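Local coordinates for Alpha/beta hydrolase (Enterobacter asburiae, PDB 6KMO), which probably hydrolyses carboxylic esters as an esterase or lipase of the alpha/beta hydrolase fold, at residues P69-T77 with L87-A95; I201-P209 with G265-T273. The protein carries 2 engineered substitutions. One frame throughout, in Å; residues are numbered along the deposited sequence.

Going from the N terminus, the chain first forms interaction 1, where strand 71-80 turns back through a short connection and pairs antiparallel with strand 83-92, closing a local hairpin at the outer edge of the sheet. The chain then lays down strands 99-105, 132-136 and 174-179 before interaction 2 begins. There 201-209 pairs in parallel with 265-273, and 55 residues, many of them helical, lie in the loop between. The two contacts follow in series, neither nesting nor crossing. Both belong to one mixed sheet, with centres about 23 Å apart: interaction 1 builds its antiparallel border, interaction 2 joins two parallel strands deeper in the fold.

Interaction 1: P69-T77 with L87-A95; sequences PPAQVSEKT and LKIVKPENA
Gln72 and Lys91 form a hydrogen-bonded pair in an antiparallel beta hairpin, the strands 71-80 and 83-92 at the border of the alpha/beta hydrolase sheet. Backbone bonds carry the pairing: Gln72 with Lys91, Ser74 with Ile89 and Lys76 with Leu87 each exchange two N-H...O bonds, and Ile89 N to Ser74 O is 2.8 Å. Strand 71-80 is outermost within the chain, whereas 83-92 is bonded on its other side to strand 132-136.

A side-chain amide anchors the end of the pairing. With CG anti to the carbonyl carbon (chi1 -59°) and the chain extended beyond it, Gln72 reaches the type I turn from Pro92 to Ala95. Its NE2 donates to Glu93 O at 2.7 Å from above that carbonyl's plane, and to Ala95 O at 3.1 Å on a lone pair. Both acceptors lie close to the amide plane, so the two N-H groups fix its rotation; glutamine suits this place by having both donors on one nitrogen at the end of a long chain.

Apolar contacts are modest. Val73 and Val90 stand side by side, CG2 to CG2 4.2 Å, and Ala71 CB, small enough to lie close to Lys91 O, also meets Val90 CG1 at 4.0 Å. Beta-branched residues fit the extended backbone; CD1 of Ile89 reaches to within 3.9 Å of Lys76 CB.

Charge pairing is looser. The bent chain of Lys88 brings NZ to Glu75 OE2 at 3.4 Å, a weak salt bridge at the surface, while Lys91 turns its ammonium group to Ile167 O.

Water completes the contact. One molecule donates to Pro70 O and accepts from Glu93 N; another bonds Ser74 OG and donates to Ile89 O at 3.0 Å.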
ATOM      1  N   PRO A  69     -18.513  -5.064 -11.272  1.00 10.59           N
ATOM      2  CA  PRO A  69     -18.486  -3.688 -11.756  1.00 11.46           C
ATOM      3  C   PRO A  69     -18.415  -3.661 -13.265  1.00 11.82           C
ATOM      4  O   PRO A  69     -17.927  -4.613 -13.900  1.00 10.57           O
ATOM      5  CB  PRO A  69     -17.204  -3.120 -11.118  1.00 12.91           C
ATOM      6  CG  PRO A  69     -16.313  -4.300 -11.025  1.00 12.18           C
ATOM      7  CD  PRO A  69     -17.214  -5.485 -10.712  1.00 12.17           C
ATOM      8  N   PRO A  70     -18.898  -2.594 -13.900  1.00 11.60           N
ATOM      9  CA  PRO A  70     -18.956  -2.572 -15.363  1.00 11.31           C
ATOM     10  C   PRO A  70     -17.591  -2.742 -16.024  1.00 11.05           C
ATOM     11  O   PRO A  70     -16.606  -2.109 -15.637  1.00 11.75           O
ATOM     12  CB  PRO A  70     -19.554  -1.192 -15.665  1.00 15.07           C
ATOM     13  CG  PRO A  70     -20.346  -0.865 -14.443  1.00 16.84           C
ATOM     14  CD  PRO A  70     -19.573  -1.434 -13.298  1.00 13.49           C
ATOM     15  N   ALA A  71     -17.565  -3.577 -17.060  1.00  9.69           N
ATOM     16  CA  ALA A  71     -16.388  -3.831 -17.880  1.00  9.14           C
ATOM     17  C   ALA A  71     -16.845  -4.588 -19.117  1.00 11.20           C
ATOM     18  O   ALA A  71     -17.955  -5.130 -19.153  1.00 15.42           O
ATOM     19  CB  ALA A  71     -15.348  -4.666 -17.122  1.00  9.29           C
ATOM     20  N   GLN A  72     -15.977  -4.634 -20.118  1.00  9.90           N
ATOM     21  CA  GLN A  72     -16.208  -5.404 -21.333  1.00 12.64           C
ATOM     22  C   GLN A  72     -15.388  -6.687 -21.283  1.00 11.07           C
ATOM     23  O   GLN A  72     -14.186  -6.642 -20.986  1.00 12.25           O
ATOM     24  CB  GLN A  72     -15.721  -4.628 -22.556  1.00 15.28           C
ATOM     25  CG  GLN A  72     -16.327  -3.282 -22.819  1.00 24.20           C
ATOM     26  CD  GLN A  72     -15.622  -2.576 -23.970  1.00 25.31           C
ATOM     27  OE1 GLN A  72     -14.861  -3.190 -24.722  1.00 26.94           O
ATOM     28  NE2 GLN A  72     -15.875  -1.283 -24.111  1.00 31.76           N
ATOM     29  N   VAL A  73     -16.005  -7.816 -21.604  1.00 10.16           N
ATOM     30  CA  VAL A  73     -15.330  -9.109 -21.606  1.00  9.84           C
ATOM     31  C   VAL A  73     -15.466  -9.756 -22.978  1.00 11.75           C
ATOM     32  O   VAL A  73     -16.569  -9.791 -23.552  1.00 12.69           O
ATOM     33  CB  VAL A  73     -15.865 -10.041 -20.507  1.00 11.28           C
ATOM     34  CG1 VAL A  73     -15.133 -11.366 -20.552  1.00 12.65           C
ATOM     35  CG2 VAL A  73     -15.733  -9.385 -19.141  1.00 11.57           C
ATOM     36  N   SER A  74     -14.360 -10.272 -23.498  1.00 10.65           N
ATOM     37  CA  SER A  74     -14.348 -11.020 -24.742  1.00  8.81           C
ATOM     38  C   SER A  74     -13.418 -12.216 -24.599  1.00 10.96           C
ATOM     39  O   SER A  74     -12.760 -12.406 -23.566  1.00 10.29           O
ATOM     40  CB  SER A  74     -13.937 -10.140 -25.922  1.00 12.98           C
ATOM     41  OG  SER A  74     -12.635  -9.616 -25.753  1.00 14.60           O
ATOM     42  N   GLU A  75     -13.366 -13.043 -25.639  1.00 12.41           N
ATOM     43  CA  GLU A  75     -12.632 -14.289 -25.599  1.00 11.44           C
ATOM     44  C   GLU A  75     -11.861 -14.475 -26.890  1.00 13.24           C
ATOM     45  O   GLU A  75     -12.267 -13.998 -27.954  1.00 13.87           O
ATOM     46  CB  GLU A  75     -13.570 -15.469 -25.385  1.00 19.33           C
ATOM     47  CG  GLU A  75     -12.868 -16.809 -25.293  1.00 33.05           C
ATOM     48  CD  GLU A  75     -13.829 -17.941 -24.978  1.00 54.34           C
ATOM     49  OE1 GLU A  75     -13.680 -19.036 -25.568  1.00 49.74           O
ATOM     50  OE2 GLU A  75     -14.735 -17.730 -24.142  1.00 59.88           O
ATOM     51  N   LYS A  76     -10.732 -15.160 -26.790  1.00 11.37           N
ATOM     52  CA  LYS A  76      -9.956 -15.520 -27.967  1.00 11.27           C
ATOM     53  C   LYS A  76      -9.171 -16.772 -27.641  1.00 11.61           C
ATOM     54  O   LYS A  76      -8.557 -16.856 -26.572  1.00 11.71           O
ATOM     55  CB  LYS A  76      -8.985 -14.414 -28.350  1.00 14.51           C
ATOM     56  CG  LYS A  76      -8.167 -14.718 -29.617  1.00 20.50           C
ATOM     57  CD  LYS A  76      -7.875 -13.440 -30.400  1.00 22.72           C
ATOM     58  CE  LYS A  76      -7.015 -13.695 -31.615  1.00 22.88           C
ATOM     59  NZ  LYS A  76      -7.835 -14.018 -32.814  1.00 19.23           N
ATOM     60  N   THR A  77      -9.175 -17.738 -28.544  1.00 10.72           N
ATOM     61  CA  THR A  77      -8.327 -18.911 -28.442  1.00 11.44           C
ATOM     62  C   THR A  77      -7.172 -18.738 -29.413  1.00 15.23           C
ATOM     63  O   THR A  77      -7.385 -18.496 -30.605  1.00 16.41           O
ATOM     64  CB  THR A  77      -9.107 -20.187 -28.753  1.00 16.04           C
ATOM     65  OG1 THR A  77     -10.124 -20.364 -27.769  1.00 18.89           O
ATOM     66  CG2 THR A  77      -8.185 -21.398 -28.732  1.00 16.47           C
ATOM     67  N   LEU A  87      -7.960 -17.468 -23.945  1.00  9.71           N
ATOM     68  CA  LEU A  87      -7.775 -16.190 -23.277  1.00  7.39           C
ATOM     69  C   LEU A  87      -9.129 -15.553 -23.011  1.00 10.29           C
ATOM     70  O   LEU A  87     -10.067 -15.680 -23.806  1.00 10.20           O
ATOM     71  CB  LEU A  87      -6.979 -15.226 -24.145  1.00  8.67           C
ATOM     72  CG  LEU A  87      -5.690 -15.773 -24.730  1.00  9.05           C
ATOM     73  CD1 LEU A  87      -5.016 -14.756 -25.640  1.00 10.61           C
ATOM     74  CD2 LEU A  87      -4.724 -16.208 -23.620  1.00 10.93           C
ATOM     75  N   LYS A  88      -9.236 -14.838 -21.898  1.00  7.77           N
ATOM     76  CA  LYS A  88     -10.358 -13.951 -21.643  1.00  7.92           C
ATOM     77  C   LYS A  88      -9.794 -12.549 -21.530  1.00  9.33           C
ATOM     78  O   LYS A  88      -8.829 -12.332 -20.791  1.00  9.02           O
ATOM     79  CB  LYS A  88     -11.114 -14.325 -20.367  1.00  9.13           C
ATOM     80  CG  LYS A  88     -11.786 -15.698 -20.423  1.00 12.16           C
ATOM     81  CD  LYS A  88     -12.967 -15.706 -21.383  1.00 18.26           C
ATOM     82  CE  LYS A  88     -14.240 -15.368 -20.667  1.00 23.04           C
ATOM     83  NZ  LYS A  88     -15.446 -15.690 -21.489  1.00 32.19           N
ATOM     84  N   ILE A  89     -10.367 -11.600 -22.265  1.00  8.15           N
ATOM     85  CA  ILE A  89      -9.851 -10.243 -22.362  1.00  8.23           C
ATOM     86  C   ILE A  89     -10.858  -9.312 -21.708  1.00  8.84           C
ATOM     87  O   ILE A  89     -12.045  -9.333 -22.051  1.00 10.25           O
ATOM     88  CB  ILE A  89      -9.577  -9.847 -23.821  1.00  9.82           C
ATOM     89  CG1 ILE A  89      -8.579 -10.824 -24.453  1.00 13.17           C
ATOM     90  CG2 ILE A  89      -9.013  -8.445 -23.916  1.00 10.50           C
ATOM     91  CD1 ILE A  89      -9.155 -11.715 -25.480  1.00 17.67           C
ATOM     92  N   VAL A  90     -10.408  -8.523 -20.747  1.00  7.83           N
ATOM     93  CA  VAL A  90     -11.279  -7.634 -19.984  1.00  7.12           C
ATOM     94  C   VAL A  90     -10.788  -6.210 -20.185  1.00  7.69           C
ATOM     95  O   VAL A  90      -9.594  -5.930 -20.027  1.00  8.47           O
ATOM     96  CB  VAL A  90     -11.308  -8.012 -18.493  1.00  7.79           C
ATOM     97  CG1 VAL A  90     -12.298  -7.146 -17.738  1.00  7.51           C
ATOM     98  CG2 VAL A  90     -11.645  -9.493 -18.313  1.00  7.51           C
ATOM     99  N   LYS A  91     -11.693  -5.314 -20.564  1.00  8.56           N
ATOM    100  CA  LYS A  91     -11.366  -3.924 -20.830  1.00  7.73           C
ATOM    101  C   LYS A  91     -12.325  -3.007 -20.094  1.00  8.42           C
ATOM    102  O   LYS A  91     -13.427  -3.418 -19.715  1.00 10.14           O
ATOM    103  CB  LYS A  91     -11.456  -3.641 -22.339  1.00 10.10           C
ATOM    104  CG  LYS A  91     -10.490  -4.433 -23.168  1.00  8.77           C
ATOM    105  CD  LYS A  91     -10.620  -4.082 -24.644  1.00  9.32           C
ATOM    106  CE  LYS A  91      -9.742  -4.996 -25.477  1.00 12.77           C
ATOM    107  NZ  LYS A  91      -9.798  -4.647 -26.933  1.00 13.11           N
ATOM    108  N   PRO A  92     -11.935  -1.750 -19.870  1.00  8.74           N
ATOM    109  CA  PRO A  92     -12.866  -0.791 -19.268  1.00 10.41           C
ATOM    110  C   PRO A  92     -14.125  -0.673 -20.113  1.00 14.02           C
ATOM    111  O   PRO A  92     -14.094  -0.850 -21.335  1.00 14.14           O
ATOM    112  CB  PRO A  92     -12.062   0.518 -19.253  1.00 10.78           C
ATOM    113  CG  PRO A  92     -10.621   0.073 -19.284  1.00 11.76           C
ATOM    114  CD  PRO A  92     -10.616  -1.153 -20.145  1.00  9.04           C
ATOM    115  N   GLU A  93     -15.224  -0.326 -19.434  1.00 14.04           N
ATOM    116  CA  GLU A  93     -16.547  -0.390 -20.035  1.00 23.80           C
ATOM    117  C   GLU A  93     -16.623   0.453 -21.290  1.00 24.89           C
ATOM    118  O   GLU A  93     -17.267   0.061 -22.270  1.00 31.13           O
ATOM    119  CB  GLU A  93     -17.587   0.092 -19.019  1.00 27.41           C
ATOM    120  CG  GLU A  93     -18.991   0.284 -19.573  1.00 34.90           C
ATOM    121  CD  GLU A  93     -19.945   0.895 -18.560  1.00 42.14           C
ATOM    122  OE1 GLU A  93     -21.157   0.598 -18.636  1.00 56.10           O
ATOM    123  OE2 GLU A  93     -19.489   1.675 -17.693  1.00 39.83           O
ATOM    124  N   ASN A  94     -16.001   1.629 -21.280  1.00 20.66           N
ATOM    125  CA  ASN A  94     -16.085   2.537 -22.415  1.00 31.71           C
ATOM    126  C   ASN A  94     -14.841   2.473 -23.278  1.00 33.13           C
ATOM    127  O   ASN A  94     -14.531   3.428 -23.995  1.00 30.56           O
ATOM    128  CB  ASN A  94     -16.376   3.958 -21.938  1.00 32.60           C
ATOM    129  CG  ASN A  94     -17.768   4.091 -21.339  1.00 41.51           C
ATOM    130  OD1 ASN A  94     -18.763   3.715 -21.960  1.00 44.13           O
ATOM    131  ND2 ASN A  94     -17.839   4.611 -20.120  1.00 45.03           N
ATOM    132  N   ALA A  95     -14.126   1.353 -23.223  1.00 26.50           N
ATOM    133  CA  ALA A  95     -12.944   1.183 -24.040  1.00 26.38           C
ATOM    134  C   ALA A  95     -13.300   1.215 -25.516  1.00 33.64           C
ATOM    135  O   ALA A  95     -14.289   0.615 -25.957  1.00 31.72           O
ATOM    136  CB  ALA A  95     -12.259  -0.140 -23.703  1.00 20.62           C
TER
HETATM  137  O   HOH W   1     -15.186  -0.038 -16.897  1.00 22.12           O
HETATM  138  O   HOH W   2     -12.743  -7.281 -24.063  1.00 17.08           O

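Interaction 2: I201-P209 with G265-T273; sequences IRYNVMLWP and GFPETLIQT
Asn204 meets Thr269 and Phe266 where two neighbouring parallel strands, 203-207 and 269-274, run through the central sheet of the alpha/beta hydrolase fold. Its amide crosses Phe266 at about a right angle, the planes 72° apart, with ND2 3.2 Å from CE2. The same nitrogen donates to Thr269 OG1 at 3.3 Å, and that hydroxyl donates onward to Pro267 O, which gives this buried OG1 two partners.

On the other face Tyr203, with CG anti to its backbone nitrogen (chi1 -155°), swings its ring obliquely past Glu268 O and brings OH to 3.4 Å from Leu270 CB. A water links this hydroxyl to Thr269 O. Val205 and Leu270 lie side by side, branched aliphatic groups suited to a face on which the second subunit packs: Tyr203 meets Val323 and Leu270 meets Gln327 of that neighbouring subunit.

Farther along, Leu207 CD2 lies alongside the extended Gln272 side chain, whose OE1 bonds Tyr309 OH. Trp208, touching Ser180 of a probable nucleophile elbow, sends NE1 to Asp308. Its ring lays one face over Leu207 CB and turns its edge to Gln272, with CZ3 3.7 Å from OE1.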
ATOM      1  N   ILE A 201       8.751  -6.506 -20.433  1.00  8.21           N
ATOM      2  CA  ILE A 201       7.679  -6.400 -19.446  1.00  8.20           C
ATOM      3  C   ILE A 201       7.841  -5.076 -18.713  1.00  7.49           C
ATOM      4  O   ILE A 201       8.901  -4.812 -18.130  1.00  8.77           O
ATOM      5  CB  ILE A 201       7.734  -7.577 -18.449  1.00  7.39           C
ATOM      6  CG1 ILE A 201       7.555  -8.925 -19.153  1.00  9.70           C
ATOM      7  CG2 ILE A 201       6.714  -7.406 -17.319  1.00  8.32           C
ATOM      8  CD1 ILE A 201       6.284  -9.097 -19.905  1.00 10.58           C
ATOM      9  N   ARG A 202       6.780  -4.275 -18.696  1.00  6.61           N
ATOM     10  CA  ARG A 202       6.807  -2.980 -18.029  1.00  7.02           C
ATOM     11  C   ARG A 202       6.744  -3.103 -16.514  1.00  8.32           C
ATOM     12  O   ARG A 202       7.383  -2.321 -15.794  1.00 10.24           O
ATOM     13  CB  ARG A 202       5.603  -2.138 -18.461  1.00  8.14           C
ATOM     14  CG  ARG A 202       5.767  -1.459 -19.820  1.00  8.88           C
ATOM     15  CD  ARG A 202       6.826  -0.361 -19.760  1.00  8.62           C
ATOM     16  NE  ARG A 202       6.836   0.445 -20.984  1.00 13.40           N
ATOM     17  CZ  ARG A 202       6.060   1.503 -21.183  1.00 12.79           C
ATOM     18  NH1 ARG A 202       5.206   1.903 -20.259  1.00 13.49           N
ATOM     19  NH2 ARG A 202       6.141   2.178 -22.327  1.00 13.91           N
ATOM     20  N   TYR A 203       5.943  -4.035 -15.999  1.00  6.79           N
ATOM     21  CA  TYR A 203       5.662  -4.033 -14.569  1.00  6.27           C
ATOM     22  C   TYR A 203       5.063  -5.366 -14.176  1.00  7.42           C
ATOM     23  O   TYR A 203       4.265  -5.935 -14.924  1.00  7.33           O
ATOM     24  CB  TYR A 203       4.664  -2.925 -14.213  1.00  7.45           C
ATOM     25  CG  TYR A 203       4.711  -2.423 -12.788  1.00  6.93           C
ATOM     26  CD1 TYR A 203       5.866  -1.863 -12.289  1.00  7.47           C
ATOM     27  CD2 TYR A 203       3.582  -2.448 -11.973  1.00  8.06           C
ATOM     28  CE1 TYR A 203       5.918  -1.371 -10.987  1.00  6.08           C
ATOM     29  CE2 TYR A 203       3.622  -1.961 -10.680  1.00  6.68           C
ATOM     30  CZ  TYR A 203       4.791  -1.429 -10.189  1.00  6.24           C
ATOM     31  OH  TYR A 203       4.816  -0.906  -8.908  1.00  7.19           O
ATOM     32  N   ASN A 204       5.431  -5.841 -12.995  1.00  6.21           N
ATOM     33  CA  ASN A 204       4.843  -7.018 -12.373  1.00  5.63           C
ATOM     34  C   ASN A 204       4.059  -6.585 -11.141  1.00  6.14           C
ATOM     35  O   ASN A 204       4.544  -5.775 -10.345  1.00  6.53           O
ATOM     36  CB  ASN A 204       5.932  -7.953 -11.857  1.00  8.19           C
ATOM     37  CG  ASN A 204       6.738  -8.589 -12.936  1.00  6.78           C
ATOM     38  OD1 ASN A 204       6.266  -8.798 -14.052  1.00  7.69           O
ATOM     39  ND2 ASN A 204       7.963  -8.952 -12.602  1.00  8.94           N
ATOM     40  N   VAL A 205       2.888  -7.171 -10.945  1.00  5.16           N
ATOM     41  CA  VAL A 205       2.142  -7.038  -9.699  1.00  5.62           C
ATOM     42  C   VAL A 205       1.905  -8.440  -9.163  1.00  5.90           C
ATOM     43  O   VAL A 205       1.147  -9.225  -9.744  1.00  6.17           O
ATOM     44  CB  VAL A 205       0.823  -6.279  -9.854  1.00  6.85           C
ATOM     45  CG1 VAL A 205       0.165  -6.175  -8.490  1.00  8.03           C
ATOM     46  CG2 VAL A 205       1.037  -4.897 -10.450  1.00  6.93           C
ATOM     47  N   MET A 206       2.567  -8.764  -8.062  1.00  5.48           N
ATOM     48  CA  MET A 206       2.457 -10.059  -7.399  1.00  4.99           C
ATOM     49  C   MET A 206       1.589  -9.858  -6.168  1.00  5.43           C
ATOM     50  O   MET A 206       2.028  -9.256  -5.178  1.00  5.89           O
ATOM     51  CB  MET A 206       3.847 -10.594  -7.036  1.00  6.13           C
ATOM     52  CG  MET A 206       4.752 -10.863  -8.230  1.00  5.28           C
ATOM     53  SD  MET A 206       6.552 -11.286  -7.872  1.00  2.38           S
ATOM     54  CE  MET A 206       6.344 -12.871  -7.004  1.00  7.39           C
ATOM     55  N   LEU A 207       0.355 -10.340  -6.235  1.00  4.72           N
ATOM     56  CA  LEU A 207      -0.632 -10.145  -5.168  1.00  5.41           C
ATOM     57  C   LEU A 207      -0.572 -11.364  -4.260  1.00  4.87           C
ATOM     58  O   LEU A 207      -0.886 -12.483  -4.683  1.00  5.36           O
ATOM     59  CB  LEU A 207      -2.032  -9.968  -5.748  1.00  5.96           C
ATOM     60  CG  LEU A 207      -2.206  -8.750  -6.664  1.00  5.20           C
ATOM     61  CD1 LEU A 207      -3.567  -8.815  -7.330  1.00  7.46           C
ATOM     62  CD2 LEU A 207      -2.038  -7.463  -5.910  1.00  7.07           C
ATOM     63  N   TRP A 208      -0.143 -11.140  -3.019  1.00  5.18           N
ATOM     64  CA  TRP A 208       0.000 -12.161  -1.982  1.00  5.16           C
ATOM     65  C   TRP A 208       0.547 -13.473  -2.574  1.00  4.88           C
ATOM     66  O   TRP A 208      -0.110 -14.527  -2.503  1.00  6.20           O
ATOM     67  CB  TRP A 208      -1.286 -12.359  -1.178  1.00  5.00           C
ATOM     68  CG  TRP A 208      -2.543 -12.364  -1.977  1.00  5.58           C
ATOM     69  CD1 TRP A 208      -3.190 -13.472  -2.430  1.00  5.81           C
ATOM     70  CD2 TRP A 208      -3.300 -11.233  -2.447  1.00  6.01           C
ATOM     71  NE1 TRP A 208      -4.286 -13.112  -3.178  1.00  6.87           N
ATOM     72  CE2 TRP A 208      -4.383 -11.745  -3.185  1.00  6.32           C
ATOM     73  CE3 TRP A 208      -3.166  -9.847  -2.333  1.00  6.86           C
ATOM     74  CZ2 TRP A 208      -5.315 -10.920  -3.805  1.00  6.11           C
ATOM     75  CZ3 TRP A 208      -4.108  -9.032  -2.960  1.00  6.91           C
ATOM     76  CH2 TRP A 208      -5.159  -9.577  -3.675  1.00  6.71           C
ATOM     77  N   PRO A 209       1.750 -13.443  -3.141  1.00  4.98           N
ATOM     78  CA  PRO A 209       2.247 -14.556  -3.953  1.00  4.92           C
ATOM     79  C   PRO A 209       2.798 -15.716  -3.139  1.00  5.77           C
ATOM     80  O   PRO A 209       3.272 -15.565  -2.008  1.00  5.93           O
ATOM     81  CB  PRO A 209       3.404 -13.910  -4.734  1.00  5.22           C
ATOM     82  CG  PRO A 209       3.939 -12.864  -3.769  1.00  5.00           C
ATOM     83  CD  PRO A 209       2.664 -12.279  -3.186  1.00  6.12           C
ATOM     84  N   GLY A 265      17.880  -7.820 -13.403  1.00  9.17           N
ATOM     85  CA  GLY A 265      17.128  -7.537 -14.603  1.00  9.82           C
ATOM     86  C   GLY A 265      15.654  -7.909 -14.556  1.00 10.07           C
ATOM     87  O   GLY A 265      14.945  -7.692 -15.541  1.00  9.85           O
ATOM     88  N   PHE A 266      15.176  -8.457 -13.444  1.00  8.85           N
ATOM     89  CA  PHE A 266      13.746  -8.730 -13.287  1.00  8.14           C
ATOM     90  C   PHE A 266      12.970  -7.428 -13.492  1.00  7.55           C
ATOM     91  O   PHE A 266      13.462  -6.347 -13.171  1.00  8.71           O
ATOM     92  CB  PHE A 266      13.563  -9.202 -11.842  1.00  6.80           C
ATOM     93  CG  PHE A 266      12.295  -9.982 -11.521  1.00  6.64           C
ATOM     94  CD1 PHE A 266      12.191 -11.342 -11.780  1.00  7.29           C
ATOM     95  CD2 PHE A 266      11.251  -9.362 -10.846  1.00  7.48           C
ATOM     96  CE1 PHE A 266      11.062 -12.047 -11.409  1.00  7.89           C
ATOM     97  CE2 PHE A 266      10.113 -10.075 -10.466  1.00  6.16           C
ATOM     98  CZ  PHE A 266      10.022 -11.408 -10.749  1.00  7.22           C
ATOM     99  N   PRO A 267      11.752  -7.497 -14.027  1.00  6.62           N
ATOM    100  CA  PRO A 267      10.988  -6.259 -14.242  1.00  5.81           C
ATOM    101  C   PRO A 267      10.673  -5.531 -12.938  1.00  5.57           C
ATOM    102  O   PRO A 267      10.620  -6.125 -11.858  1.00  6.67           O
ATOM    103  CB  PRO A 267       9.696  -6.736 -14.924  1.00  6.44           C
ATOM    104  CG  PRO A 267      10.063  -8.068 -15.551  1.00  8.31           C
ATOM    105  CD  PRO A 267      11.082  -8.671 -14.613  1.00  7.77           C
ATOM    106  N   GLU A 268      10.425  -4.232 -13.058  1.00  5.68           N
ATOM    107  CA  GLU A 268       9.931  -3.458 -11.928  1.00  5.84           C
ATOM    108  C   GLU A 268       8.692  -4.138 -11.369  1.00  5.67           C
ATOM    109  O   GLU A 268       7.838  -4.617 -12.122  1.00  6.26           O
ATOM    110  CB  GLU A 268       9.617  -2.028 -12.351  1.00  6.63           C
ATOM    111  CG  GLU A 268      10.839  -1.299 -12.904  1.00  7.73           C
ATOM    112  CD  GLU A 268      10.782   0.210 -12.787  1.00  9.43           C
ATOM    113  OE1 GLU A 268      10.042   0.759 -11.952  1.00  9.83           O
ATOM    114  OE2 GLU A 268      11.520   0.866 -13.559  1.00 14.68           O
ATOM    115  N   THR A 269       8.574  -4.155 -10.038  1.00  5.28           N
ATOM    116  CA  THR A 269       7.618  -5.026  -9.372  1.00  5.60           C
ATOM    117  C   THR A 269       6.951  -4.351  -8.187  1.00  4.27           C
ATOM    118  O   THR A 269       7.585  -3.599  -7.439  1.00  5.92           O
ATOM    119  CB  THR A 269       8.344  -6.300  -8.903  1.00  5.79           C
ATOM    120  OG1 THR A 269       8.785  -7.053 -10.036  1.00  5.94           O
ATOM    121  CG2 THR A 269       7.468  -7.206  -8.078  1.00  6.69           C
ATOM    122  N   LEU A 270       5.662  -4.649  -8.019  1.00  4.86           N
ATOM    123  CA  LEU A 270       4.897  -4.363  -6.814  1.00  4.52           C
ATOM    124  C   LEU A 270       4.501  -5.702  -6.215  1.00  5.61           C
ATOM    125  O   LEU A 270       3.946  -6.554  -6.924  1.00  5.96           O
ATOM    126  CB  LEU A 270       3.638  -3.565  -7.135  1.00  5.64           C
ATOM    127  CG  LEU A 270       2.642  -3.414  -5.977  1.00  6.16           C
ATOM    128  CD1 LEU A 270       3.227  -2.617  -4.821  1.00  6.07           C
ATOM    129  CD2 LEU A 270       1.381  -2.737  -6.459  1.00  6.73           C
ATOM    130  N   ILE A 271       4.764  -5.896  -4.920  1.00  4.72           N
ATOM    131  CA  ILE A 271       4.281  -7.061  -4.182  1.00  5.12           C
ATOM    132  C   ILE A 271       3.346  -6.562  -3.097  1.00  5.72           C
ATOM    133  O   ILE A 271       3.719  -5.685  -2.316  1.00  6.39           O
ATOM    134  CB  ILE A 271       5.441  -7.850  -3.550  1.00  4.85           C
ATOM    135  CG1 ILE A 271       6.354  -8.426  -4.612  1.00  5.73           C
ATOM    136  CG2 ILE A 271       4.897  -8.956  -2.652  1.00  7.44           C
ATOM    137  CD1 ILE A 271       7.694  -8.946  -4.100  1.00  7.69           C
ATOM    138  N   GLN A 272       2.131  -7.106  -3.047  1.00  4.80           N
ATOM    139  CA  GLN A 272       1.252  -6.900  -1.897  1.00  5.56           C
ATOM    140  C   GLN A 272       1.264  -8.161  -1.050  1.00  5.73           C
ATOM    141  O   GLN A 272       1.189  -9.271  -1.581  1.00  5.80           O
ATOM    142  CB  GLN A 272      -0.195  -6.615  -2.301  1.00  6.16           C
ATOM    143  CG  GLN A 272      -0.376  -5.369  -3.155  1.00  5.61           C
ATOM    144  CD  GLN A 272      -1.809  -4.874  -3.203  1.00  6.14           C
ATOM    145  OE1 GLN A 272      -2.748  -5.570  -2.792  1.00  6.45           O
ATOM    146  NE2 GLN A 272      -1.991  -3.665  -3.735  1.00  6.24           N
ATOM    147  N   THR A 273       1.348  -7.996   0.266  1.00  5.32           N
ATOM    148  CA  THR A 273       1.187  -9.123   1.172  1.00  5.27           C
ATOM    149  C   THR A 273       0.056  -8.842   2.157  1.00  4.82           C
ATOM    150  O   THR A 273      -0.312  -7.694   2.416  1.00  6.10           O
ATOM    151  CB  THR A 273       2.482  -9.445   1.920  1.00  6.76           C
ATOM    152  OG1 THR A 273       2.822  -8.307   2.707  1.00  6.33           O
ATOM    153  CG2 THR A 273       3.604  -9.837   0.963  1.00  6.78           C
TER
HETATM  154  O   HOH W   3      10.361  -3.247 -15.902  1.00 11.06           O
HETATM  155  O   HOH W   4       7.334  -0.808  -7.758  1.00  6.96           O